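Structural polyprotein, VP1 (Israeli acute paralysis virus, PDB 5CDD) probably serves as a structural component of the capsid, being the VP1 portion of a longer polyprotein and assembling with other capsid chains into pentamers. Local coordinates at residues 64-69 with 178-183; 112-117 with 146-151; 119-124 with 167-172; 152-157 with 163-168. All coordinates share one frame; numbering follows the deposited sequence.

Contact 1 of 4, residues 64-69 with 178-183; sequences TDLTNT and QIVARA
Leu-66 and Val-180 make the apolar half of this contact, meeting end-on through their methyls. The CD2 methyl of Leu-66 sits against the branched end of Val-180, 4.0 Å from CG1, and it lies equally near CG2, so that it faces the fork of the valine. Leu-66 is put there by a first torsion that sets CG anti to the backbone N (chi1 169°), swinging the side chain out from the helix. The polar half is contact without a hydrogen bond: the arginine passes nearly perpendicular to the threonine side chain, with OG1 of Thr-67 3.7 Å from NH1 of Arg-182. The charge of Arg-182 is instead met by salt bridges from NE to Asp-76 and from NH2 to Asp-71. The extended chain from CG to NE carries the guanidinium across to these acids, and two carboxylates should hold its rotation. Segment 64-69 begins helix 64-73, which lies against strand 176-184 of the larger antiparallel sheet in this viral jelly-roll fold. Strands 47-55 and 87-98 flank that strand: Trp-53 touches Leu-66, Ile-49 and Phe-96 pack on Val-180, and Tyr-94 meets both Thr-67 and Arg-182, while helix 77-82 borders the arginine.

Contact 2 of 4, residues 112-117 with 146-151; sequences SFLMPR and PFYSQY
Leu-114, on strand 110-116, and Pro-146, where the chain leaves strand 140-145, bring their CA atoms to 9.2 Å, and no backbone hydrogen bond joins the two segments. Leucine methyls do the bridging. CD1 of Leu-114 comes to the edge of the Tyr-148 ring, near its plane, 3.8 Å from CE2, the leucine running nearly perpendicular to the tyrosine side chain. The other methyl, CD2, faces the proline ring, 4.3 Å from CD of Pro-146. Pro-146 is itself a neighbour of the tyrosine: its CB lies 3.7 Å above one face of the Tyr-148 ring, offset toward the rim, so proline on a face and leucine at the edge help to limit where the ring lies. Farther along the loop, OG of Ser-149 donates to Tyr-151 O at 2.6 Å, in the carbonyl plane and on a lone pair. Across the segments only carbon atoms meet, while the Tyr-148 hydroxyl bonds to Glu-34 of another copy of this protein and the Leu-114 carbonyl to Lys-273 of another polyprotein chain. Leu-32 and Ala-33 of a further polyprotein chain pack on Leu-114 and on Pro-146 and Tyr-148, so this small hydrophobic junction is probably completed by capsid assembly.

Contact 3 of 4, residues 119-124 with 167-172; sequences YSADEI and SLMYFS
The hydrogen bond from Glu-123 N to Ser-120 O, 2.8 Å long, closes the type I beta-turn that holds Ala-121 beside Met-169. The methionine supplies the whole of the strand's share of the contact through its sulfur. SD lies 4.1 Å from CG2 of Ile-124, and the two side chains run antiparallel alongside one another. On Ala-121 it is CB that approaches the same SD, at 4.4 Å, a looser touch. Met-169 reaches the loop because its CG stands anti to the backbone N (chi1 -179°) and the chain stays extended until it bends at chi3, 81°. In the jelly-roll sandwich, strand 166-172 runs between strands 61-62 and 110-116 of the four-stranded sheet, and its side chains alternate: Leu-168 packs on Tyr-94 and Phe-96 of the other sheet and the Tyr-170 ring meets those of Phe-96 and Trp-53, the latter on strand 47-55, whereas Met-169 faces the loop that follows strand 110-116. Phe-113 and Pro-116 of that strand add to the apolar patch, touching Met-169 and Ile-124 respectively. Lys-60 binds the carbonyl oxygen of Ala-121 from the same chain, and Ile-124 also packs on Lys-273 of another polyprotein chain.

Contact 4 of 4, residues 152-157 with 163-168; sequences RKIPIA and GYDSSL
Ile-154 is the whole of one side of this contact, and it meets Tyr-164 and Asp-165 at once. Its CD1 methyl touches CB at the root of Tyr-164, 4.2 Å away, without resting on the aromatic ring. CG1 of the same isoleucine lies against the carboxylate carbon of Asp-165, 4.4 Å from CG. The two neighbours differ in burial and polar grip rather than in closeness. Asp-165 is buried, and its OD2 takes a salt bridge from Arg-117 NE and a hydrogen bond from Tyr-88 OH; these two partners probably offset the like charge of Asp-161, which lies close to OD1. Tyr-88 belongs to strand 87-98, with which Ile-154 pairs by backbone hydrogen bonds, so one strand positions both Ile-154 and a partner of the acid. Within the viral jelly-roll, the contact sets the short strand 154-155 of the larger sheet against the turn that leads into strand 166-172 of the other sheet. No hydrogen bond crosses between the segments, and the CA atoms of Ile-154 and Tyr-164 stay 8.3 Å apart. Tyr-164, by contrast, is partly exposed, and its ring turns to an edge-to-face meeting with Tyr-151. Arg-152 is also partly exposed; its guanidinium makes a salt bridge with Glu-143 of another polyprotein chain, and the hydroxyl of Tyr-132 of a further polyprotein chain bonds to Gly-163 O.

Contacts 2, 3 and 4 each have a segment on or leading into strand 110-116 or 166-172, neighbours in the four-stranded sheet; contact 4 also reaches the six-stranded sheet, as contact 1 does. Centres of contacts 2 and 4 are about 8 Å apart, with a probable hydrogen bond between Arg-117 O and Gly-163 N, those of 2 and 3 about 11 Å, and the other pairs 14 to 16 Å. Contacts 3 and 4 share Ser-167 and Leu-168. Along the chain, the segments of contact 1 enclose all the others, contacts 2 and 3 alternate, and contact 2 closes before contact 4 opens. Contact 4 joins elements of both sheets; the others bring a helix or loop onto a strand. Contacts 2 to 4 have more neighbours from other capsid chains.

Contact 1 of 4, residues 64-69 with 178-183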
loop_
_atom_site.group_PDB
_atom_site.type_symbol
_atom_site.label_atom_id
_atom_site.label_comp_id
_atom_site.label_asym_id
_atom_site.label_seq_id
_atom_site.Cartn_x
_atom_site.Cartn_y
_atom_site.Cartn_z
ATOM N N THR A 64 -6.614 27.770 -39.412
ATOM C CA THR A 64 -6.986 27.244 -40.713
ATOM C C THR A 64 -6.168 27.998 -41.758
ATOM O O THR A 64 -5.895 27.484 -42.839
ATOM C CB THR A 64 -8.485 27.445 -41.005
ATOM O OG1 THR A 64 -8.845 28.813 -40.782
ATOM C CG2 THR A 64 -9.334 26.550 -40.120
ATOM N N ASP A 65 -5.764 29.220 -41.418
ATOM C CA ASP A 65 -4.962 30.041 -42.318
ATOM C C ASP A 65 -3.638 29.344 -42.594
ATOM O O ASP A 65 -3.039 29.515 -43.655
ATOM C CB ASP A 65 -4.696 31.420 -41.707
ATOM C CG ASP A 65 -5.965 32.237 -41.529
ATOM O OD1 ASP A 65 -6.989 31.902 -42.168
ATOM O OD2 ASP A 65 -5.935 33.224 -40.760
ATOM N N LEU A 66 -3.190 28.560 -41.622
ATOM C CA LEU A 66 -1.950 27.806 -41.733
ATOM C C LEU A 66 -2.278 26.364 -42.098
ATOM O O LEU A 66 -1.621 25.749 -42.936
ATOM C CB LEU A 66 -1.204 27.829 -40.396
ATOM C CG LEU A 66 -0.017 26.872 -40.254
ATOM C CD1 LEU A 66 1.076 27.266 -41.230
ATOM C CD2 LEU A 66 0.504 26.906 -38.828
ATOM N N THR A 67 -3.314 25.843 -41.452
ATOM C CA THR A 67 -3.778 24.476 -41.641
ATOM C C THR A 67 -4.218 24.127 -43.060
ATOM O O THR A 67 -3.858 23.071 -43.575
ATOM C CB THR A 67 -4.926 24.176 -40.647
ATOM O OG1 THR A 67 -4.376 23.597 -39.459
ATOM C CG2 THR A 67 -5.960 23.243 -41.251
ATOM N N ASN A 68 -4.995 25.002 -43.690
ATOM C CA ASN A 68 -5.463 24.736 -45.046
ATOM C C ASN A 68 -4.304 24.412 -45.979
ATOM O O ASN A 68 -4.401 23.515 -46.817
ATOM C CB ASN A 68 -6.244 25.930 -45.598
ATOM C CG ASN A 68 -7.543 26.171 -44.854
ATOM O OD1 ASN A 68 -8.268 25.233 -44.525
ATOM N ND2 ASN A 68 -7.851 27.437 -44.601
ATOM N N THR A 69 -3.205 25.142 -45.824
ATOM C CA THR A 69 -2.028 24.932 -46.656
ATOM C C THR A 69 -1.297 23.642 -46.293
ATOM O O THR A 69 -1.118 22.761 -47.133
ATOM C CB THR A 69 -1.042 26.107 -46.520
ATOM O OG1 THR A 69 -1.710 27.330 -46.851
ATOM C CG2 THR A 69 0.143 25.915 -47.451
ATOM N N GLN A 178 6.942 31.464 -34.694
ATOM C CA GLN A 178 7.145 30.206 -33.987
ATOM C C GLN A 178 7.173 28.968 -34.865
ATOM O O GLN A 178 6.733 28.985 -36.015
ATOM C CB GLN A 178 6.056 30.013 -32.925
ATOM C CG GLN A 178 5.509 31.300 -32.336
ATOM C CD GLN A 178 4.308 31.829 -33.099
ATOM O OE1 GLN A 178 4.300 31.869 -34.329
ATOM N NE2 GLN A 178 3.291 32.251 -32.366
ATOM N N ILE A 179 7.709 27.894 -34.296
ATOM C CA ILE A 179 7.771 26.609 -34.975
ATOM C C ILE A 179 6.477 25.920 -34.563
ATOM O O ILE A 179 6.206 25.757 -33.374
ATOM C CB ILE A 179 8.963 25.765 -34.488
ATOM C CG1 ILE A 179 10.275 26.519 -34.730
ATOM C CG2 ILE A 179 8.978 24.435 -35.216
ATOM C CD1 ILE A 179 11.496 25.839 -34.149
ATOM N N VAL A 180 5.672 25.533 -35.542
ATOM C CA VAL A 180 4.405 24.888 -35.242
ATOM C C VAL A 180 4.435 23.384 -35.495
ATOM O O VAL A 180 4.814 22.926 -36.574
ATOM C CB VAL A 180 3.261 25.514 -36.069
ATOM C CG1 VAL A 180 1.928 24.929 -35.641
ATOM C CG2 VAL A 180 3.263 27.024 -35.896
ATOM N N ALA A 181 4.036 22.624 -34.480
ATOM C CA ALA A 181 3.987 21.171 -34.567
ATOM C C ALA A 181 2.598 20.737 -34.121
ATOM O O ALA A 181 2.063 21.270 -33.149
ATOM C CB ALA A 181 5.043 20.558 -33.665
ATOM N N ARG A 182 2.006 19.779 -34.827
ATOM C CA ARG A 182 0.673 19.314 -34.469
ATOM C C ARG A 182 0.544 17.799 -34.407
ATOM O O ARG A 182 1.473 17.059 -34.732
ATOM C CB ARG A 182 -0.363 19.851 -35.459
ATOM C CG ARG A 182 -0.220 19.285 -36.858
ATOM C CD ARG A 182 -1.379 19.699 -37.741
ATOM N NE ARG A 182 -1.213 19.203 -39.104
ATOM C CZ ARG A 182 -2.087 19.399 -40.084
ATOM N NH1 ARG A 182 -3.202 20.083 -39.855
ATOM N NH2 ARG A 182 -1.844 18.916 -41.296
ATOM N N ALA A 183 -0.636 17.361 -33.985
ATOM C CA ALA A 183 -0.977 15.950 -33.859
ATOM C C ALA A 183 -2.446 15.920 -33.467
ATOM O O ALA A 183 -3.037 16.965 -33.197
ATOM C CB ALA A 183 -0.132 15.293 -32.775
#

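Contact 2 of 4, residues 112-117 with 146-151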
loop_
_atom_site.group_PDB
_atom_site.type_symbol
_atom_site.label_atom_id
_atom_site.label_comp_id
_atom_site.label_asym_id
_atom_site.label_seq_id
_atom_site.Cartn_x
_atom_site.Cartn_y
_atom_site.Cartn_z
ATOM N N SER A 112 -5.016 31.432 -26.823
ATOM C CA SER A 112 -5.626 30.558 -27.818
ATOM C C SER A 112 -7.088 30.333 -27.442
ATOM O O SER A 112 -7.413 30.113 -26.276
ATOM C CB SER A 112 -4.878 29.221 -27.904
ATOM O OG SER A 112 -4.822 28.573 -26.648
ATOM N N PHE A 113 -7.966 30.407 -28.436
ATOM C CA PHE A 113 -9.397 30.235 -28.216
ATOM C C PHE A 113 -9.964 29.197 -29.173
ATOM O O PHE A 113 -9.244 28.610 -29.979
ATOM C CB PHE A 113 -10.130 31.557 -28.466
ATOM C CG PHE A 113 -9.545 32.732 -27.738
ATOM C CD1 PHE A 113 -9.980 33.065 -26.460
ATOM C CD2 PHE A 113 -8.559 33.510 -28.335
ATOM C CE1 PHE A 113 -9.442 34.161 -25.786
ATOM C CE2 PHE A 113 -8.014 34.605 -27.671
ATOM C CZ PHE A 113 -8.457 34.931 -26.394
ATOM N N LEU A 114 -11.271 28.985 -29.073
ATOM C CA LEU A 114 -11.970 28.063 -29.952
ATOM C C LEU A 114 -12.728 28.911 -30.960
ATOM O O LEU A 114 -12.961 30.101 -30.738
ATOM C CB LEU A 114 -12.975 27.207 -29.177
ATOM C CG LEU A 114 -12.483 26.014 -28.360
ATOM C CD1 LEU A 114 -13.674 25.356 -27.685
ATOM C CD2 LEU A 114 -11.772 25.020 -29.264
ATOM N N MET A 115 -13.108 28.295 -32.071
ATOM C CA MET A 115 -13.866 28.992 -33.094
ATOM C C MET A 115 -14.293 27.994 -34.152
ATOM O O MET A 115 -13.527 27.115 -34.535
ATOM C CB MET A 115 -13.036 30.118 -33.710
ATOM C CG MET A 115 -11.924 29.664 -34.616
ATOM S SD MET A 115 -12.234 30.334 -36.248
ATOM C CE MET A 115 -11.893 32.077 -35.973
ATOM N N PRO A 116 -15.542 28.104 -34.622
ATOM C CA PRO A 116 -16.086 27.208 -35.641
ATOM C C PRO A 116 -15.146 27.102 -36.831
ATOM O O PRO A 116 -14.656 28.107 -37.338
ATOM C CB PRO A 116 -17.406 27.872 -35.999
ATOM C CG PRO A 116 -17.831 28.485 -34.694
ATOM C CD PRO A 116 -16.540 29.111 -34.224
ATOM N N ARG A 117 -14.901 25.877 -37.273
ATOM C CA ARG A 117 -14.011 25.646 -38.395
ATOM C C ARG A 117 -14.416 26.466 -39.612
ATOM O O ARG A 117 -15.583 26.490 -40.001
ATOM C CB ARG A 117 -13.992 24.161 -38.747
ATOM C CG ARG A 117 -12.974 23.785 -39.803
ATOM C CD ARG A 117 -12.801 22.282 -39.854
ATOM N NE ARG A 117 -12.246 21.774 -38.606
ATOM C CZ ARG A 117 -11.027 22.066 -38.166
ATOM N NH1 ARG A 117 -10.239 22.860 -38.877
ATOM N NH2 ARG A 117 -10.594 21.569 -37.014
ATOM N N PRO A 146 -11.006 20.128 -28.516
ATOM C CA PRO A 146 -11.925 18.993 -28.407
ATOM C C PRO A 146 -12.704 18.817 -29.702
ATOM O O PRO A 146 -12.702 19.702 -30.558
ATOM C CB PRO A 146 -12.839 19.395 -27.252
ATOM C CG PRO A 146 -11.987 20.307 -26.436
ATOM C CD PRO A 146 -11.308 21.138 -27.490
ATOM N N PHE A 147 -13.372 17.679 -29.852
ATOM C CA PHE A 147 -14.162 17.450 -31.049
ATOM C C PHE A 147 -15.617 17.801 -30.777
ATOM O O PHE A 147 -16.423 16.935 -30.438
ATOM C CB PHE A 147 -14.065 15.994 -31.509
ATOM C CG PHE A 147 -14.758 15.726 -32.824
ATOM C CD1 PHE A 147 -14.354 16.383 -33.987
ATOM C CD2 PHE A 147 -15.805 14.812 -32.905
ATOM C CE1 PHE A 147 -14.983 16.132 -35.210
ATOM C CE2 PHE A 147 -16.440 14.557 -34.124
ATOM C CZ PHE A 147 -16.027 15.218 -35.278
ATOM N N TYR A 148 -15.936 19.086 -30.895
ATOM C CA TYR A 148 -17.301 19.560 -30.710
ATOM C C TYR A 148 -17.847 19.617 -32.130
ATOM O O TYR A 148 -17.538 20.543 -32.878
ATOM C CB TYR A 148 -17.307 20.960 -30.097
ATOM C CG TYR A 148 -16.809 21.038 -28.669
ATOM C CD1 TYR A 148 -17.393 20.270 -27.660
ATOM C CD2 TYR A 148 -15.796 21.932 -28.310
ATOM C CE1 TYR A 148 -16.987 20.395 -26.331
ATOM C CE2 TYR A 148 -15.383 22.064 -26.985
ATOM C CZ TYR A 148 -15.986 21.296 -26.001
ATOM O OH TYR A 148 -15.605 21.448 -24.687
ATOM N N SER A 149 -18.651 18.626 -32.505
ATOM C CA SER A 149 -19.178 18.565 -33.862
ATOM C C SER A 149 -20.669 18.270 -33.976
ATOM O O SER A 149 -21.266 17.649 -33.095
ATOM C CB SER A 149 -18.393 17.512 -34.650
ATOM O OG SER A 149 -18.922 17.324 -35.950
ATOM N N GLN A 150 -21.260 18.723 -35.078
ATOM C CA GLN A 150 -22.672 18.492 -35.354
ATOM C C GLN A 150 -22.826 17.133 -36.036
ATOM O O GLN A 150 -23.935 16.612 -36.160
ATOM C CB GLN A 150 -23.222 19.579 -36.282
ATOM C CG GLN A 150 -23.308 20.964 -35.673
ATOM C CD GLN A 150 -23.895 21.978 -36.640
ATOM O OE1 GLN A 150 -23.261 22.352 -37.627
ATOM N NE2 GLN A 150 -25.117 22.418 -36.366
ATOM N N TYR A 151 -21.702 16.573 -36.478
ATOM C CA TYR A 151 -21.679 15.282 -37.161
ATOM C C TYR A 151 -20.650 14.349 -36.532
ATOM O O TYR A 151 -19.656 14.802 -35.967
ATOM C CB TYR A 151 -21.330 15.480 -38.632
ATOM C CG TYR A 151 -22.256 16.416 -39.366
ATOM C CD1 TYR A 151 -23.574 16.052 -39.639
ATOM C CD2 TYR A 151 -21.812 17.663 -39.805
ATOM C CE1 TYR A 151 -24.426 16.904 -40.336
ATOM C CE2 TYR A 151 -22.654 18.522 -40.502
ATOM C CZ TYR A 151 -23.959 18.136 -40.765
ATOM O OH TYR A 151 -24.791 18.978 -41.467
#

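Contact 3 of 4, residues 119-124 with 167-172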
loop_
_atom_site.group_PDB
_atom_site.type_symbol
_atom_site.label_atom_id
_atom_site.label_comp_id
_atom_site.label_asym_id
_atom_site.label_seq_id
_atom_site.Cartn_x
_atom_site.Cartn_y
_atom_site.Cartn_z
ATOM N N TYR A 119 -14.418 29.744 -39.912
ATOM C CA TYR A 119 -15.042 31.021 -39.586
ATOM C C TYR A 119 -13.892 32.021 -39.620
ATOM O O TYR A 119 -12.728 31.629 -39.519
ATOM C CB TYR A 119 -15.628 30.992 -38.174
ATOM C CG TYR A 119 -17.115 30.727 -38.088
ATOM C CD1 TYR A 119 -17.710 29.688 -38.806
ATOM C CD2 TYR A 119 -17.922 31.482 -37.234
ATOM C CE1 TYR A 119 -19.074 29.405 -38.671
ATOM C CE2 TYR A 119 -19.283 31.210 -37.091
ATOM C CZ TYR A 119 -19.852 30.172 -37.810
ATOM O OH TYR A 119 -21.195 29.896 -37.652
ATOM N N SER A 120 -14.198 33.303 -39.775
ATOM C CA SER A 120 -13.143 34.309 -39.786
ATOM C C SER A 120 -13.084 34.960 -38.410
ATOM O O SER A 120 -14.101 35.103 -37.734
ATOM C CB SER A 120 -13.398 35.359 -40.869
ATOM O OG SER A 120 -14.660 35.974 -40.703
ATOM N N ALA A 121 -11.884 35.347 -37.995
ATOM C CA ALA A 121 -11.683 35.960 -36.689
ATOM C C ALA A 121 -12.671 37.075 -36.360
ATOM O O ALA A 121 -12.987 37.306 -35.193
ATOM C CB ALA A 121 -10.259 36.488 -36.587
ATOM N N ASP A 122 -13.165 37.759 -37.385
ATOM C CA ASP A 122 -14.091 38.865 -37.177
ATOM C C ASP A 122 -15.561 38.480 -37.029
ATOM O O ASP A 122 -16.417 39.350 -36.863
ATOM C CB ASP A 122 -13.929 39.886 -38.309
ATOM C CG ASP A 122 -14.066 39.259 -39.683
ATOM O OD1 ASP A 122 -15.199 38.893 -40.063
ATOM O OD2 ASP A 122 -13.035 39.128 -40.382
ATOM N N GLU A 123 -15.864 37.187 -37.084
ATOM C CA GLU A 123 -17.247 36.748 -36.940
ATOM C C GLU A 123 -17.432 35.759 -35.790
ATOM O O GLU A 123 -18.307 34.892 -35.833
ATOM C CB GLU A 123 -17.757 36.144 -38.253
ATOM C CG GLU A 123 -16.892 35.046 -38.840
ATOM C CD GLU A 123 -17.388 34.588 -40.203
ATOM O OE1 GLU A 123 -17.560 35.449 -41.092
ATOM O OE2 GLU A 123 -17.605 33.371 -40.388
ATOM N N ILE A 124 -16.606 35.908 -34.759
ATOM C CA ILE A 124 -16.669 35.048 -33.583
ATOM C C ILE A 124 -16.178 35.819 -32.360
ATOM O O ILE A 124 -15.287 36.664 -32.462
ATOM C CB ILE A 124 -15.800 33.779 -33.761
ATOM C CG1 ILE A 124 -16.091 32.782 -32.636
ATOM C CG2 ILE A 124 -14.325 34.148 -33.757
ATOM C CD1 ILE A 124 -17.509 32.248 -32.635
ATOM N N SER A 167 -12.569 24.624 -34.044
ATOM C CA SER A 167 -11.213 24.832 -34.527
ATOM C C SER A 167 -10.478 25.738 -33.542
ATOM O O SER A 167 -11.059 26.196 -32.559
ATOM C CB SER A 167 -11.245 25.469 -35.922
ATOM O OG SER A 167 -9.937 25.687 -36.416
ATOM N N LEU A 168 -9.201 25.990 -33.802
ATOM C CA LEU A 168 -8.406 26.837 -32.923
ATOM C C LEU A 168 -8.189 28.242 -33.487
ATOM O O LEU A 168 -8.146 28.444 -34.703
ATOM C CB LEU A 168 -7.043 26.187 -32.671
ATOM C CG LEU A 168 -6.106 26.913 -31.706
ATOM C CD1 LEU A 168 -6.594 26.688 -30.286
ATOM C CD2 LEU A 168 -4.687 26.397 -31.864
ATOM N N MET A 169 -8.064 29.211 -32.587
ATOM C CA MET A 169 -7.811 30.592 -32.971
ATOM C C MET A 169 -6.621 31.084 -32.155
ATOM O O MET A 169 -6.635 31.036 -30.928
ATOM C CB MET A 169 -9.030 31.468 -32.703
ATOM C CG MET A 169 -8.816 32.911 -33.113
ATOM S SD MET A 169 -10.328 33.865 -33.104
ATOM C CE MET A 169 -10.474 34.267 -31.357
ATOM N N TYR A 170 -5.596 31.562 -32.851
ATOM C CA TYR A 170 -4.369 32.030 -32.219
ATOM C C TYR A 170 -4.343 33.540 -31.994
ATOM O O TYR A 170 -4.954 34.299 -32.740
ATOM C CB TYR A 170 -3.188 31.628 -33.098
ATOM C CG TYR A 170 -1.872 31.549 -32.378
ATOM C CD1 TYR A 170 -1.628 30.538 -31.452
ATOM C CD2 TYR A 170 -0.860 32.471 -32.635
ATOM C CE1 TYR A 170 -0.405 30.442 -30.801
ATOM C CE2 TYR A 170 0.367 32.387 -31.990
ATOM C CZ TYR A 170 0.590 31.369 -31.074
ATOM O OH TYR A 170 1.802 31.272 -30.430
ATOM N N PHE A 171 -3.625 33.972 -30.963
ATOM C CA PHE A 171 -3.517 35.392 -30.663
ATOM C C PHE A 171 -2.312 35.730 -29.793
ATOM O O PHE A 171 -1.938 34.971 -28.906
ATOM C CB PHE A 171 -4.776 35.897 -29.957
ATOM C CG PHE A 171 -4.719 37.358 -29.610
ATOM C CD1 PHE A 171 -4.990 38.326 -30.572
ATOM C CD2 PHE A 171 -4.329 37.769 -28.339
ATOM C CE1 PHE A 171 -4.872 39.681 -30.277
ATOM C CE2 PHE A 171 -4.205 39.125 -28.033
ATOM C CZ PHE A 171 -4.477 40.082 -29.005
ATOM N N SER A 172 -1.710 36.884 -30.057
ATOM C CA SER A 172 -0.564 37.352 -29.284
ATOM C C SER A 172 -0.573 38.874 -29.314
ATOM O O SER A 172 -1.001 39.473 -30.298
ATOM C CB SER A 172 0.746 36.825 -29.881
ATOM O OG SER A 172 1.871 37.221 -29.105
#

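Contact 4 of 4, residues 152-157 with 163-168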
loop_
_atom_site.group_PDB
_atom_site.type_symbol
_atom_site.label_atom_id
_atom_site.label_comp_id
_atom_site.label_asym_id
_atom_site.label_seq_id
_atom_site.Cartn_x
_atom_site.Cartn_y
_atom_site.Cartn_z
ATOM N N ARG A 152 -20.887 13.045 -36.647
ATOM C CA ARG A 152 -19.977 12.051 -36.087
ATOM C C ARG A 152 -18.647 11.946 -36.840
ATOM O O ARG A 152 -17.678 11.390 -36.318
ATOM C CB ARG A 152 -20.662 10.685 -36.048
ATOM C CG ARG A 152 -21.116 10.163 -37.397
ATOM C CD ARG A 152 -21.885 8.877 -37.204
ATOM N NE ARG A 152 -23.078 9.101 -36.396
ATOM C CZ ARG A 152 -23.727 8.144 -35.742
ATOM N NH1 ARG A 152 -23.293 6.891 -35.798
ATOM N NH2 ARG A 152 -24.808 8.440 -35.033
ATOM N N LYS A 153 -18.607 12.470 -38.063
ATOM C CA LYS A 153 -17.393 12.464 -38.875
ATOM C C LYS A 153 -17.476 13.556 -39.936
ATOM O O LYS A 153 -18.565 13.934 -40.368
ATOM C CB LYS A 153 -17.170 11.092 -39.531
ATOM C CG LYS A 153 -18.242 10.641 -40.509
ATOM C CD LYS A 153 -17.820 9.330 -41.171
ATOM C CE LYS A 153 -18.905 8.740 -42.064
ATOM N NZ LYS A 153 -20.091 8.275 -41.294
ATOM N N ILE A 154 -16.319 14.070 -40.339
ATOM C CA ILE A 154 -16.253 15.131 -41.339
ATOM C C ILE A 154 -15.386 14.710 -42.524
ATOM O O ILE A 154 -14.394 13.999 -42.352
ATOM C CB ILE A 154 -15.618 16.413 -40.748
ATOM C CG1 ILE A 154 -16.222 16.741 -39.375
ATOM C CG2 ILE A 154 -15.818 17.574 -41.702
ATOM C CD1 ILE A 154 -17.653 17.239 -39.402
ATOM N N PRO A 155 -15.754 15.138 -43.747
ATOM C CA PRO A 155 -14.947 14.767 -44.914
ATOM C C PRO A 155 -13.609 15.504 -44.874
ATOM O O PRO A 155 -13.564 16.707 -44.614
ATOM C CB PRO A 155 -15.809 15.216 -46.096
ATOM C CG PRO A 155 -17.196 15.137 -45.560
ATOM C CD PRO A 155 -17.038 15.719 -44.178
ATOM N N ILE A 156 -12.522 14.782 -45.123
ATOM C CA ILE A 156 -11.203 15.392 -45.110
ATOM C C ILE A 156 -11.092 16.418 -46.233
ATOM O O ILE A 156 -11.274 16.089 -47.407
ATOM C CB ILE A 156 -10.095 14.339 -45.281
ATOM C CG1 ILE A 156 -10.159 13.330 -44.134
ATOM C CG2 ILE A 156 -8.738 15.018 -45.313
ATOM C CD1 ILE A 156 -9.153 12.206 -44.248
ATOM N N ALA A 157 -10.798 17.660 -45.860
ATOM C CA ALA A 157 -10.661 18.756 -46.815
ATOM C C ALA A 157 -11.982 19.041 -47.520
ATOM O O ALA A 157 -12.003 19.445 -48.683
ATOM C CB ALA A 157 -9.579 18.432 -47.839
ATOM N N GLY A 163 -18.375 25.653 -40.066
ATOM C CA GLY A 163 -18.713 25.726 -38.659
ATOM C C GLY A 163 -19.404 24.484 -38.137
ATOM O O GLY A 163 -20.207 24.573 -37.213
ATOM N N TYR A 164 -19.103 23.327 -38.721
ATOM C CA TYR A 164 -19.712 22.075 -38.276
ATOM C C TYR A 164 -19.038 21.581 -37.001
ATOM O O TYR A 164 -19.692 21.042 -36.107
ATOM C CB TYR A 164 -19.603 20.996 -39.357
ATOM C CG TYR A 164 -20.415 21.284 -40.602
ATOM C CD1 TYR A 164 -21.635 21.961 -40.520
ATOM C CD2 TYR A 164 -19.983 20.855 -41.859
ATOM C CE1 TYR A 164 -22.404 22.206 -41.657
ATOM C CE2 TYR A 164 -20.745 21.093 -43.006
ATOM C CZ TYR A 164 -21.954 21.769 -42.898
ATOM O OH TYR A 164 -22.712 22.010 -44.025
ATOM N N ASP A 165 -17.724 21.764 -36.934
ATOM C CA ASP A 165 -16.942 21.364 -35.777
ATOM C C ASP A 165 -16.073 22.533 -35.327
ATOM O O ASP A 165 -15.965 23.547 -36.021
ATOM C CB ASP A 165 -16.078 20.146 -36.120
ATOM C CG ASP A 165 -15.129 20.407 -37.272
ATOM O OD1 ASP A 165 -15.579 20.941 -38.307
ATOM O OD2 ASP A 165 -13.934 20.068 -37.143
ATOM N N SER A 166 -15.456 22.383 -34.160
ATOM C CA SER A 166 -14.605 23.420 -33.587
ATOM C C SER A 166 -13.190 23.456 -34.147
ATOM O O SER A 166 -12.679 22.462 -34.658
ATOM C CB SER A 166 -14.551 23.255 -32.067
ATOM O OG SER A 166 -14.191 21.921 -31.727
ATOM N N SER A 167 -12.569 24.624 -34.044
ATOM C CA SER A 167 -11.213 24.832 -34.527
ATOM C C SER A 167 -10.478 25.738 -33.542
ATOM O O SER A 167 -11.059 26.196 -32.559
ATOM C CB SER A 167 -11.245 25.469 -35.922
ATOM O OG SER A 167 -9.937 25.687 -36.416
ATOM N N LEU A 168 -9.201 25.990 -33.802
ATOM C CA LEU A 168 -8.406 26.837 -32.923
ATOM C C LEU A 168 -8.189 28.242 -33.487
ATOM O O LEU A 168 -8.146 28.444 -34.703
ATOM C CB LEU A 168 -7.043 26.187 -32.671
ATOM C CG LEU A 168 -6.106 26.913 -31.706
ATOM C CD1 LEU A 168 -6.594 26.688 -30.286
ATOM C CD2 LEU A 168 -4.687 26.397 -31.864
#